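PDB 3TP4: computational Design of Enzyme from Synthetic construct, which is a computationally designed enzyme on a probable TIM-barrel scaffold, apparently built to carry an activated serine in a catalytic triad. Local coordinates for residues A[163-168]-A[210-215]. Residues are numbered along the deposited sequence; the frame is centred on the assembly and turned at random.
Sequences GTLIPI and VSNFLY
Ile168 and the residues facing it, Asn212 to Leu214, are joined by two backbone hydrogen bonds: Ile168 N gives to Asn212 O at 2.8 Å, and Leu214 N gives to Ile168 O at 2.9 Å. This is parallel pairing, in which Ile168 reaches back to Asn212 and forward to Leu214 while lying level with Phe213. Just before the strand begins, a side chain continues the pairing. Asn212 ND2 reaches Ile166 O at 2.9 Å in a fairly straight bond (161° at the hydrogen), with the acceptor close to the amide plane but the nitrogen standing above the carbonyl plane. With CG set between the backbone N and the carbonyl carbon (chi1 59°), the amide turns toward the 163-168 segment; ND2 also bonds Ala155 O on helix 141-157. Pro167 CA adds a weaker C-H contact to Asn212 O, 3.4 Å away.

Leu165 crosses the Asn212 side chain at about a right angle, CB against CB at 3.8 Å, and its CD1 meets Ser211 OG. Ile168 runs alongside Phe213, its CB 3.8 Å from ring atom CE1, while Val210 CG1 sits over one face of the ring, toward its rim, and Phe170 stacks on the ring.

Here neighbouring strands 168-174 and 213-217 of the parallel barrel begin, and the buried Asn212 amide, with both its N-H groups probably used, ties the loop leading into strand 168-174 to helix 141-157 and to the start of strand 213-217.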
loop_
_atom_site.group_PDB
_atom_site.type_symbol
_atom_site.label_atom_id
_atom_site.label_comp_id
_atom_site.label_asym_id
_atom_site.label_seq_id
_atom_site.Cartn_x
_atom_site.Cartn_y
_atom_site.Cartn_z
ATOM N N GLY A 163 14.079 21.705 -1.073
ATOM C CA GLY A 163 12.896 21.634 -1.920
ATOM C C GLY A 163 12.608 20.281 -2.563
ATOM O O GLY A 163 11.532 20.068 -3.134
ATOM N N THR A 164 13.564 19.365 -2.475
ATOM C CA THR A 164 13.422 18.046 -3.085
ATOM C C THR A 164 12.286 17.235 -2.445
ATOM O O THR A 164 12.217 17.103 -1.228
ATOM C CB THR A 164 14.737 17.242 -2.985
ATOM O OG1 THR A 164 15.805 17.983 -3.592
ATOM C CG2 THR A 164 14.596 15.902 -3.690
ATOM N N LEU A 165 11.392 16.699 -3.269
ATOM C CA LEU A 165 10.351 15.821 -2.763
ATOM C C LEU A 165 10.992 14.567 -2.180
ATOM O O LEU A 165 11.905 13.997 -2.775
ATOM C CB LEU A 165 9.365 15.435 -3.874
ATOM C CG LEU A 165 8.458 16.563 -4.383
ATOM C CD1 LEU A 165 7.984 16.287 -5.799
ATOM C CD2 LEU A 165 7.276 16.781 -3.445
ATOM N N ILE A 166 10.500 14.150 -1.022
ATOM C CA ILE A 166 10.930 12.904 -0.395
ATOM C C ILE A 166 10.047 11.750 -0.886
ATOM O O ILE A 166 8.824 11.813 -0.775
ATOM C CB ILE A 166 10.791 13.018 1.127
ATOM C CG1 ILE A 166 11.610 14.205 1.649
ATOM C CG2 ILE A 166 11.205 11.721 1.813
ATOM C CD1 ILE A 166 11.339 14.511 3.095
ATOM N N PRO A 167 10.660 10.698 -1.446
ATOM C CA PRO A 167 9.834 9.578 -1.915
ATOM C C PRO A 167 9.103 8.897 -0.764
ATOM O O PRO A 167 9.620 8.825 0.352
ATOM C CB PRO A 167 10.854 8.630 -2.562
ATOM C CG PRO A 167 12.016 9.530 -2.925
ATOM C CD PRO A 167 12.079 10.534 -1.809
ATOM N N ILE A 168 7.894 8.425 -1.042
ATOM C CA ILE A 168 7.047 7.795 -0.043
ATOM C C ILE A 168 6.447 6.517 -0.625
ATOM O O ILE A 168 5.928 6.518 -1.744
ATOM C CB ILE A 168 5.897 8.741 0.389
ATOM C CG1 ILE A 168 6.445 9.910 1.208
ATOM C CG2 ILE A 168 4.863 7.998 1.226
ATOM C CD1 ILE A 168 5.412 10.985 1.469
ATOM N N VAL A 210 0.766 13.918 -8.315
ATOM C CA VAL A 210 1.692 13.390 -7.320
ATOM C C VAL A 210 2.829 12.662 -8.022
ATOM O O VAL A 210 2.595 11.815 -8.884
ATOM C CB VAL A 210 0.989 12.432 -6.333
ATOM C CG1 VAL A 210 2.016 11.703 -5.454
ATOM C CG2 VAL A 210 -0.007 13.196 -5.489
ATOM N N SER A 211 4.065 12.996 -7.663
ATOM C CA SER A 211 5.210 12.440 -8.363
ATOM C C SER A 211 6.227 11.779 -7.434
ATOM O O SER A 211 7.272 11.319 -7.891
ATOM C CB SER A 211 5.902 13.523 -9.205
ATOM O OG SER A 211 6.452 14.526 -8.367
ATOM N N ASN A 212 5.931 11.732 -6.139
ATOM C CA ASN A 212 6.875 11.147 -5.178
ATOM C C ASN A 212 6.312 9.931 -4.433
ATOM O O ASN A 212 6.737 9.630 -3.317
ATOM C CB ASN A 212 7.418 12.209 -4.190
ATOM C CG ASN A 212 6.314 12.896 -3.395
ATOM O OD1 ASN A 212 5.251 13.199 -3.932
ATOM N ND2 ASN A 212 6.559 13.136 -2.108
ATOM N N PHE A 213 5.364 9.234 -5.063
ATOM C CA PHE A 213 4.822 7.992 -4.517
ATOM C C PHE A 213 5.300 6.736 -5.264
ATOM O O PHE A 213 5.376 6.700 -6.505
ATOM C CB PHE A 213 3.288 7.985 -4.540
ATOM C CG PHE A 213 2.638 8.710 -3.395
ATOM C CD1 PHE A 213 3.390 9.377 -2.455
ATOM C CD2 PHE A 213 1.257 8.709 -3.263
ATOM C CE1 PHE A 213 2.782 10.037 -1.408
ATOM C CE2 PHE A 213 0.645 9.368 -2.224
ATOM C CZ PHE A 213 1.410 10.035 -1.290
ATOM N N LEU A 214 5.607 5.708 -4.480
ATOM C CA LEU A 214 5.651 4.331 -4.952
ATOM C C LEU A 214 4.407 3.678 -4.352
ATOM O O LEU A 214 4.003 4.021 -3.245
ATOM C CB LEU A 214 6.916 3.624 -4.459
ATOM C CG LEU A 214 8.232 4.217 -4.970
ATOM C CD1 LEU A 214 9.454 3.478 -4.404
ATOM C CD2 LEU A 214 8.264 4.220 -6.517
ATOM N N TYR A 215 3.786 2.764 -5.084
ATOM C CA TYR A 215 2.488 2.239 -4.676
ATOM C C TYR A 215 2.585 0.817 -4.159
ATOM O O TYR A 215 3.021 -0.080 -4.868
ATOM C CB TYR A 215 1.475 2.359 -5.822
ATOM C CG TYR A 215 1.105 3.799 -6.088
ATOM C CD1 TYR A 215 1.806 4.558 -7.028
ATOM C CD2 TYR A 215 0.090 4.411 -5.373
ATOM C CE1 TYR A 215 1.482 5.880 -7.265
ATOM C CE2 TYR A 215 -0.240 5.737 -5.596
ATOM C CZ TYR A 215 0.457 6.461 -6.543
ATOM O OH TYR A 215 0.124 7.773 -6.755
#